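PDB 5HXW: L-amino acid deaminase from Proteus vulgaris, which probably uses bound FAD to oxidatively deaminate L-amino acids, working as a membrane-bound flavoenzyme. Local coordinates for residues 206-212 with 223-227. Sequence-based numbering, arbitrary orientation.
Sequences TQCAARG and VVTEK. With FAD (flavin-adenine dinucleotide), chain G.
Ala210 and Thr225 form a non-hydrogen-bonded antiparallel pair, and beyond them Arg211 and Gly212 both face Val224 in a classic beta bulge, with Arg211 N donating to Val224 O (2.9 Å) and Val224 N to Gly212 O (2.9 Å). At the other end, Glu226 grips Ala209 twice. Its backbone N reaches Ala209 O at 3.2 Å, while its carboxylate OE1, through the anti lone pair, accepts from Ala209 N at 2.7 Å. CG of Glu226, set between its own backbone N and carbonyl carbon (chi1 62°), and the extended chain beyond it carry the carboxylate to Ala209 N; OE2 forms a salt bridge with Arg356. The strands belong to the beta hairpin 210-216/219-225, whose first strand holds the adenine of FAD at the Rossmann-type domain: Ala210 N donates to N1A of FAD (2.8 Å), and N6A of FAD donates to Ala210 O (2.7 Å). The Ala210 methyl shares a sheet face with Thr225. The Arg211 guanidinium lies with one face over Glu226 CA and CB, its NE in a salt bridge with Glu353. Cys208 SG packs against Thr225 OG1 (3.5 Å), itself hydrogen-bonded to Gly228 O, and alongside the Lys227 methylenes, CD at 3.8 Å.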
loop_
_atom_site.group_PDB
_atom_site.type_symbol
_atom_site.label_atom_id
_atom_site.label_comp_id
_atom_site.label_asym_id
_atom_site.label_seq_id
_atom_site.Cartn_x
_atom_site.Cartn_y
_atom_site.Cartn_z
ATOM N N THR A 206 -9.641 -5.183 -17.692
ATOM C CA THR A 206 -10.489 -5.006 -16.503
ATOM C C THR A 206 -11.737 -5.895 -16.544
ATOM O O THR A 206 -12.129 -6.369 -17.618
ATOM C CB THR A 206 -10.890 -3.525 -16.300
ATOM O OG1 THR A 206 -11.608 -3.050 -17.445
ATOM C CG2 THR A 206 -9.653 -2.650 -16.071
ATOM N N GLN A 207 -12.344 -6.110 -15.370
ATOM C CA GLN A 207 -13.478 -7.045 -15.163
ATOM C C GLN A 207 -13.139 -8.482 -15.604
ATOM O O GLN A 207 -13.990 -9.223 -16.108
ATOM C CB GLN A 207 -14.784 -6.534 -15.817
ATOM C CG GLN A 207 -15.237 -5.131 -15.408
ATOM C CD GLN A 207 -15.462 -4.960 -13.910
ATOM O OE1 GLN A 207 -16.043 -5.823 -13.244
ATOM N NE2 GLN A 207 -15.006 -3.830 -13.375
ATOM N N CYS A 208 -11.883 -8.863 -15.373
ATOM C CA CYS A 208 -11.297 -10.077 -15.919
ATOM C C CYS A 208 -10.407 -10.729 -14.856
ATOM O O CYS A 208 -9.207 -10.446 -14.763
ATOM C CB CYS A 208 -10.517 -9.722 -17.193
ATOM S SG CYS A 208 -9.623 -11.067 -17.995
ATOM N N ALA A 209 -11.022 -11.591 -14.048
ATOM C CA ALA A 209 -10.367 -12.238 -12.909
ATOM C C ALA A 209 -9.451 -13.375 -13.343
ATOM O O ALA A 209 -9.825 -14.182 -14.192
ATOM C CB ALA A 209 -11.411 -12.753 -11.926
ATOM N N ALA A 210 -8.257 -13.431 -12.757
ATOM C CA ALA A 210 -7.355 -14.566 -12.932
ATOM C C ALA A 210 -7.668 -15.641 -11.892
ATOM O O ALA A 210 -7.475 -15.437 -10.690
ATOM C CB ALA A 210 -5.901 -14.126 -12.842
ATOM N N ARG A 211 -8.168 -16.778 -12.368
ATOM C CA ARG A 211 -8.541 -17.904 -11.507
ATOM C C ARG A 211 -7.310 -18.666 -11.008
ATOM O O ARG A 211 -7.243 -19.068 -9.842
ATOM C CB ARG A 211 -9.498 -18.840 -12.248
ATOM C CG ARG A 211 -10.828 -18.192 -12.597
ATOM C CD ARG A 211 -11.633 -19.044 -13.556
ATOM N NE ARG A 211 -13.007 -18.560 -13.679
ATOM C CZ ARG A 211 -13.883 -18.960 -14.598
ATOM N NH1 ARG A 211 -13.552 -19.865 -15.515
ATOM N NH2 ARG A 211 -15.105 -18.444 -14.599
ATOM N N GLY A 212 -6.342 -18.844 -11.903
ATOM C CA GLY A 212 -5.103 -19.555 -11.607
ATOM C C GLY A 212 -4.266 -19.748 -12.853
ATOM O O GLY A 212 -4.445 -19.044 -13.854
ATOM N N VAL A 223 -2.159 -18.644 -18.095
ATOM C CA VAL A 223 -2.918 -18.055 -16.987
ATOM C C VAL A 223 -4.390 -18.085 -17.406
ATOM O O VAL A 223 -4.752 -17.556 -18.465
ATOM C CB VAL A 223 -2.439 -16.617 -16.638
ATOM C CG1 VAL A 223 -3.462 -15.862 -15.794
ATOM C CG2 VAL A 223 -1.110 -16.660 -15.906
ATOM N N VAL A 224 -5.226 -18.724 -16.588
ATOM C CA VAL A 224 -6.644 -18.883 -16.915
ATOM C C VAL A 224 -7.464 -17.774 -16.265
ATOM O O VAL A 224 -7.454 -17.611 -15.038
ATOM C CB VAL A 224 -7.197 -20.292 -16.558
ATOM C CG1 VAL A 224 -8.639 -20.450 -17.029
ATOM C CG2 VAL A 224 -6.345 -21.386 -17.187
ATOM N N THR A 225 -8.153 -17.009 -17.111
ATOM C CA THR A 225 -9.064 -15.950 -16.672
ATOM C C THR A 225 -10.506 -16.304 -17.054
ATOM O O THR A 225 -10.738 -17.259 -17.802
ATOM C CB THR A 225 -8.690 -14.557 -17.257
ATOM O OG1 THR A 225 -9.059 -14.484 -18.640
ATOM C CG2 THR A 225 -7.195 -14.243 -17.097
ATOM N N GLU A 226 -11.461 -15.530 -16.542
ATOM C CA GLU A 226 -12.883 -15.679 -16.896
ATOM C C GLU A 226 -13.189 -15.333 -18.365
ATOM O O GLU A 226 -14.202 -15.780 -18.913
ATOM C CB GLU A 226 -13.772 -14.865 -15.944
ATOM C CG GLU A 226 -13.528 -13.362 -15.960
ATOM C CD GLU A 226 -14.337 -12.617 -14.917
ATOM O OE1 GLU A 226 -13.749 -11.772 -14.207
ATOM O OE2 GLU A 226 -15.557 -12.870 -14.800
ATOM N N LYS A 227 -12.316 -14.534 -18.979
ATOM C CA LYS A 227 -12.415 -14.179 -20.397
ATOM C C LYS A 227 -11.694 -15.181 -21.313
ATOM O O LYS A 227 -11.804 -15.097 -22.540
ATOM C CB LYS A 227 -11.885 -12.757 -20.632
ATOM C CG LYS A 227 -12.883 -11.646 -20.327
ATOM C CD LYS A 227 -12.258 -10.280 -20.570
ATOM C CE LYS A 227 -13.219 -9.142 -20.266
ATOM N NZ LYS A 227 -14.127 -8.848 -21.409
HETATM P PA FAD G . -4.096 -3.280 -4.445
HETATM O O1A FAD G . -5.308 -3.699 -3.653
HETATM O O2A FAD G . -3.877 -1.820 -4.704
HETATM O O5B FAD G . -4.120 -4.040 -5.857
HETATM C C5B FAD G . -4.473 -5.413 -5.949
HETATM C C4B FAD G . -5.401 -5.574 -7.135
HETATM O O4B FAD G . -5.383 -6.926 -7.586
HETATM C C3B FAD G . -6.840 -5.248 -6.770
HETATM O O3B FAD G . -7.267 -4.191 -7.633
HETATM C C2B FAD G . -7.607 -6.538 -7.025
HETATM O O2B FAD G . -8.889 -6.309 -7.609
HETATM C C1B FAD G . -6.702 -7.287 -7.985
HETATM N N9A FAD G . -6.839 -8.761 -7.945
HETATM C C8A FAD G . -6.758 -9.547 -6.851
HETATM N N7A FAD G . -6.911 -10.852 -7.173
HETATM C C5A FAD G . -7.095 -10.913 -8.503
HETATM C C6A FAD G . -7.319 -11.987 -9.499
HETATM N N6A FAD G . -7.371 -13.276 -9.097
HETATM N N1A FAD G . -7.457 -11.637 -10.804
HETATM C C2A FAD G . -7.394 -10.349 -11.206
HETATM N N3A FAD G . -7.196 -9.319 -10.353
HETATM C C4A FAD G . -7.038 -9.533 -9.016
HETATM N N1 FAD G . 0.683 3.212 1.810
HETATM C C2 FAD G . 1.542 4.256 1.911
HETATM O O2 FAD G . 2.638 4.171 1.318
HETATM N N3 FAD G . 1.251 5.361 2.629
HETATM C C4 FAD G . 0.086 5.506 3.292
HETATM O O4 FAD G . -0.152 6.550 3.945
HETATM C C4X FAD G . -0.915 4.401 3.224
HETATM N N5 FAD G . -2.113 4.454 3.856
HETATM C C5X FAD G . -3.003 3.424 3.787
HETATM C C6 FAD G . -4.236 3.503 4.446
HETATM C C7 FAD G . -5.158 2.456 4.365
HETATM C C7M FAD G . -6.476 2.577 5.089
HETATM C C8 FAD G . -4.816 1.240 3.563
HETATM C C8M FAD G . -5.743 0.066 3.412
HETATM C C9 FAD G . -3.596 1.165 2.912
HETATM C C9A FAD G . -2.672 2.204 2.988
HETATM N N10 FAD G . -1.430 2.128 2.306
HETATM C C10 FAD G . -0.528 3.212 2.420
HETATM C "C1'" FAD G . -1.063 0.923 1.549
HETATM C "C2'" FAD G . -1.268 0.900 0.053
HETATM O "O2'" FAD G . -2.620 1.249 -0.253
HETATM C "C3'" FAD G . -1.019 -0.538 -0.398
HETATM O "O3'" FAD G . 0.110 -1.128 0.284
HETATM C "C4'" FAD G . -0.839 -0.646 -1.910
HETATM O "O4'" FAD G . -1.982 -0.114 -2.608
HETATM C "C5'" FAD G . -0.651 -2.107 -2.280
HETATM O "O5'" FAD G . -0.823 -2.235 -3.680
HETATM P P FAD G . -1.283 -3.625 -4.321
HETATM O O1P FAD G . -1.286 -3.408 -5.808
HETATM O O2P FAD G . -0.430 -4.721 -3.745
HETATM O O3P FAD G . -2.772 -3.868 -3.751
#